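Local coordinates for uncharacterized protein (Bacteroides ovatus CL02T12C04, PDB 6PTM) that probably acts as an exo-carrageenase, a glycoside hydrolase of family GH42 that would trim carrageenan chains from their ends, at residues A[169-177]-A[537-547]. Residues are numbered along the deposited sequence; the frame is centred on the assembly and turned at random.
Sequences PVFLADWTW and VNEVHATMIDL
Trp175 and His541 make the one hydrogen bond between strand 172-175 and helix 537-547. The bond from Trp175 NE1 to His541 NE2 is 2.8 Å long and almost straight at 168°. The two rings meet rim to rim, their planes at 56° and neither over the other's face. With NE2 accepting, His541 gives the buried indole N-H a partner, which suits it to this place. The edge of its ring also faces the strand backbone, His541 CE1 lying 3.4 Å from Ala173 O.

Most of the rest is apolar packing. With CG anti to its carbonyl carbon (chi1 -58°), the indole of Trp175 leans off the strand toward the helix, bringing NE1 to His541 and CH2 to Val540 CG2. Its edge also meets a carbonyl oxygen, Trp175 CZ2 lying 3.7 Å from Val537 O. Were Trp175 an alanine, His541 NE2 would probably lose its indole donor and a gap would be likely to open beside Val537 and Val540. Ala173 CB lies 3.7 Å from both Val540 CG1 and Met544 CG; its single methyl lets the strand sit close to the helix. Flexible Met544 bends at chi2 and chi3, bringing Met544 SD 3.9 Å from Phe171 CB. Phe171 and Leu547, broad apolar residues suited to this buried end, cross at about a right angle, and the ring edge faces Leu547 O in plane.

Strand and helix run nearly antiparallel, their axes 8.5 Å apart at closest approach. Leu172 and Asp174 pair with strand 503-506, while helix 486-498 flanks Leu547 and helix 551-559 touches Phe171. This is consistent with a (beta/alpha)8 barrel, as in GH42 enzymes, in which the helix following last strand 503-506 packs on first strand 168-175.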
loop_
_atom_site.group_PDB
_atom_site.type_symbol
_atom_site.label_atom_id
_atom_site.label_comp_id
_atom_site.label_asym_id
_atom_site.label_seq_id
_atom_site.Cartn_x
_atom_site.Cartn_y
_atom_site.Cartn_z
ATOM N N PRO A 169 4.957 -8.347 17.940
ATOM C CA PRO A 169 4.570 -7.984 16.577
ATOM C C PRO A 169 5.068 -9.043 15.583
ATOM O O PRO A 169 6.256 -9.490 15.664
ATOM C CB PRO A 169 5.192 -6.596 16.303
ATOM C CG PRO A 169 5.884 -6.194 17.590
ATOM C CD PRO A 169 5.912 -7.382 18.520
ATOM N N VAL A 170 4.175 -9.411 14.654
ATOM C CA VAL A 170 4.520 -10.224 13.462
ATOM C C VAL A 170 3.989 -9.509 12.209
ATOM O O VAL A 170 3.176 -8.565 12.329
ATOM C CB VAL A 170 4.017 -11.676 13.567
ATOM C CG1 VAL A 170 4.679 -12.406 14.718
ATOM C CG2 VAL A 170 2.499 -11.771 13.675
ATOM N N PHE A 171 4.466 -9.958 11.063
ATOM C CA PHE A 171 4.097 -9.491 9.716
ATOM C C PHE A 171 3.613 -10.692 8.905
ATOM O O PHE A 171 4.296 -11.725 8.893
ATOM C CB PHE A 171 5.288 -8.745 9.105
ATOM C CG PHE A 171 5.793 -7.643 10.011
ATOM C CD1 PHE A 171 5.037 -6.488 10.207
ATOM C CD2 PHE A 171 6.981 -7.781 10.712
ATOM C CE1 PHE A 171 5.465 -5.496 11.079
ATOM C CE2 PHE A 171 7.385 -6.805 11.606
ATOM C CZ PHE A 171 6.635 -5.666 11.780
ATOM N N LEU A 172 2.500 -10.533 8.191
ATOM C CA LEU A 172 1.799 -11.656 7.531
ATOM C C LEU A 172 1.876 -11.544 6.000
ATOM O O LEU A 172 1.673 -10.435 5.437
ATOM C CB LEU A 172 0.351 -11.723 8.006
ATOM C CG LEU A 172 0.132 -11.939 9.509
ATOM C CD1 LEU A 172 -1.362 -12.194 9.768
ATOM C CD2 LEU A 172 1.004 -13.061 10.112
ATOM N N ALA A 173 2.107 -12.677 5.347
ATOM C CA ALA A 173 2.010 -12.803 3.876
ATOM C C ALA A 173 1.180 -14.032 3.529
ATOM O O ALA A 173 1.451 -15.116 4.097
ATOM C CB ALA A 173 3.374 -12.898 3.270
ATOM N N ASP A 174 0.203 -13.856 2.650
ATOM C CA ASP A 174 -0.511 -14.948 1.944
ATOM C C ASP A 174 -0.709 -14.534 0.468
ATOM O O ASP A 174 -0.113 -13.561 0.022
ATOM C CB ASP A 174 -1.816 -15.308 2.663
ATOM C CG ASP A 174 -2.259 -16.750 2.438
ATOM O OD1 ASP A 174 -2.826 -17.350 3.359
ATOM O OD2 ASP A 174 -2.088 -17.242 1.316
ATOM N N TRP A 175 -1.513 -15.266 -0.275
ATOM C CA TRP A 175 -1.607 -15.128 -1.743
ATOM C C TRP A 175 -3.073 -15.158 -2.168
ATOM O O TRP A 175 -3.784 -16.022 -1.696
ATOM C CB TRP A 175 -0.823 -16.257 -2.400
ATOM C CG TRP A 175 0.622 -16.309 -2.020
ATOM C CD1 TRP A 175 1.150 -16.956 -0.942
ATOM C CD2 TRP A 175 1.722 -15.681 -2.698
ATOM N NE1 TRP A 175 2.496 -16.724 -0.874
ATOM C CE2 TRP A 175 2.889 -15.983 -1.954
ATOM C CE3 TRP A 175 1.851 -14.886 -3.844
ATOM C CZ2 TRP A 175 4.155 -15.526 -2.321
ATOM C CZ3 TRP A 175 3.114 -14.470 -4.231
ATOM C CH2 TRP A 175 4.241 -14.747 -3.453
ATOM N N THR A 176 -3.476 -14.251 -3.045
ATOM C CA THR A 176 -4.821 -14.195 -3.653
ATOM C C THR A 176 -5.175 -15.561 -4.299
ATOM O O THR A 176 -4.336 -16.122 -5.030
ATOM C CB THR A 176 -4.884 -13.011 -4.629
ATOM O OG1 THR A 176 -4.362 -11.860 -3.945
ATOM C CG2 THR A 176 -6.305 -12.775 -5.112
ATOM N N TRP A 177 -6.346 -16.104 -3.947
ATOM C CA TRP A 177 -6.992 -17.307 -4.556
ATOM C C TRP A 177 -6.215 -18.587 -4.269
ATOM O O TRP A 177 -6.552 -19.584 -4.911
ATOM C CB TRP A 177 -7.153 -17.164 -6.079
ATOM C CG TRP A 177 -8.075 -16.072 -6.513
ATOM C CD1 TRP A 177 -9.054 -15.465 -5.776
ATOM C CD2 TRP A 177 -8.090 -15.449 -7.810
ATOM N NE1 TRP A 177 -9.675 -14.502 -6.534
ATOM C CE2 TRP A 177 -9.110 -14.473 -7.786
ATOM C CE3 TRP A 177 -7.363 -15.637 -8.991
ATOM C CZ2 TRP A 177 -9.396 -13.670 -8.889
ATOM C CZ3 TRP A 177 -7.645 -14.838 -10.081
ATOM C CH2 TRP A 177 -8.641 -13.863 -10.026
ATOM N N VAL A 537 8.137 -16.792 -4.784
ATOM C CA VAL A 537 7.149 -17.291 -3.785
ATOM C C VAL A 537 7.879 -17.522 -2.453
ATOM O O VAL A 537 7.391 -17.088 -1.390
ATOM C CB VAL A 537 6.451 -18.554 -4.325
ATOM C CG1 VAL A 537 5.678 -19.304 -3.260
ATOM C CG2 VAL A 537 5.530 -18.169 -5.459
ATOM N N ASN A 538 9.017 -18.199 -2.487
ATOM C CA ASN A 538 9.767 -18.530 -1.248
ATOM C C ASN A 538 10.264 -17.218 -0.613
ATOM O O ASN A 538 10.159 -17.099 0.616
ATOM C CB ASN A 538 10.889 -19.535 -1.497
ATOM C CG ASN A 538 11.745 -19.715 -0.265
ATOM O OD1 ASN A 538 11.288 -20.233 0.765
ATOM N ND2 ASN A 538 12.964 -19.230 -0.355
ATOM N N GLU A 539 10.783 -16.255 -1.394
ATOM C CA GLU A 539 11.505 -15.119 -0.788
ATOM C C GLU A 539 10.529 -14.217 -0.029
ATOM O O GLU A 539 10.961 -13.594 0.975
ATOM C CB GLU A 539 12.243 -14.306 -1.827
ATOM C CG GLU A 539 13.269 -13.407 -1.206
ATOM C CD GLU A 539 14.440 -14.137 -0.588
ATOM O OE1 GLU A 539 14.611 -15.344 -0.878
ATOM O OE2 GLU A 539 15.203 -13.484 0.160
ATOM N N VAL A 540 9.265 -14.126 -0.443
ATOM C CA VAL A 540 8.275 -13.336 0.341
ATOM C C VAL A 540 8.223 -13.898 1.765
ATOM O O VAL A 540 8.342 -13.115 2.711
ATOM C CB VAL A 540 6.866 -13.302 -0.282
ATOM C CG1 VAL A 540 5.927 -12.545 0.635
ATOM C CG2 VAL A 540 6.872 -12.658 -1.664
ATOM N N HIS A 541 8.078 -15.216 1.914
ATOM C CA HIS A 541 7.962 -15.856 3.252
ATOM C C HIS A 541 9.282 -15.775 4.023
ATOM O O HIS A 541 9.231 -15.575 5.249
ATOM C CB HIS A 541 7.427 -17.278 3.095
ATOM C CG HIS A 541 6.081 -17.251 2.493
ATOM N ND1 HIS A 541 5.009 -16.755 3.193
ATOM C CD2 HIS A 541 5.638 -17.577 1.268
ATOM C CE1 HIS A 541 3.941 -16.800 2.416
ATOM N NE2 HIS A 541 4.303 -17.281 1.218
ATOM N N ALA A 542 10.418 -15.912 3.343
ATOM C CA ALA A 542 11.747 -15.729 3.955
ATOM C C ALA A 542 11.883 -14.292 4.464
ATOM O O ALA A 542 12.438 -14.086 5.545
ATOM C CB ALA A 542 12.841 -16.082 2.973
ATOM N N THR A 543 11.414 -13.311 3.713
ATOM C CA THR A 543 11.426 -11.905 4.189
ATOM C C THR A 543 10.569 -11.766 5.468
ATOM O O THR A 543 11.038 -11.189 6.454
ATOM C CB THR A 543 11.051 -10.970 3.045
ATOM O OG1 THR A 543 11.922 -11.244 1.931
ATOM C CG2 THR A 543 11.189 -9.532 3.458
ATOM N N MET A 544 9.362 -12.306 5.498
ATOM C CA MET A 544 8.508 -12.253 6.715
ATOM C C MET A 544 9.278 -12.869 7.896
ATOM O O MET A 544 9.253 -12.307 9.030
ATOM C CB MET A 544 7.175 -12.972 6.485
ATOM C CG MET A 544 6.305 -12.340 5.411
ATOM S SD MET A 544 5.861 -10.616 5.785
ATOM C CE MET A 544 6.445 -9.772 4.319
ATOM N N ILE A 545 9.956 -13.990 7.656
ATOM C CA ILE A 545 10.718 -14.671 8.736
ATOM C C ILE A 545 11.763 -13.713 9.299
ATOM O O ILE A 545 11.914 -13.662 10.542
ATOM C CB ILE A 545 11.374 -15.955 8.218
ATOM C CG1 ILE A 545 10.324 -17.052 8.045
ATOM C CG2 ILE A 545 12.540 -16.320 9.139
ATOM C CD1 ILE A 545 10.816 -18.286 7.318
ATOM N N ASP A 546 12.508 -13.030 8.428
ATOM C CA ASP A 546 13.536 -12.085 8.919
ATOM C C ASP A 546 12.866 -10.885 9.595
ATOM O O ASP A 546 13.302 -10.495 10.703
ATOM C CB ASP A 546 14.506 -11.644 7.833
ATOM C CG ASP A 546 15.511 -12.718 7.463
ATOM O OD1 ASP A 546 15.782 -13.594 8.307
ATOM O OD2 ASP A 546 15.966 -12.686 6.323
ATOM N N LEU A 547 11.838 -10.296 8.983
ATOM C CA LEU A 547 11.148 -9.150 9.628
ATOM C C LEU A 547 10.598 -9.576 11.009
ATOM O O LEU A 547 10.750 -8.835 11.976
ATOM C CB LEU A 547 10.027 -8.663 8.710
ATOM C CG LEU A 547 10.423 -7.985 7.409
ATOM C CD1 LEU A 547 9.217 -7.959 6.494
ATOM C CD2 LEU A 547 10.921 -6.585 7.682
#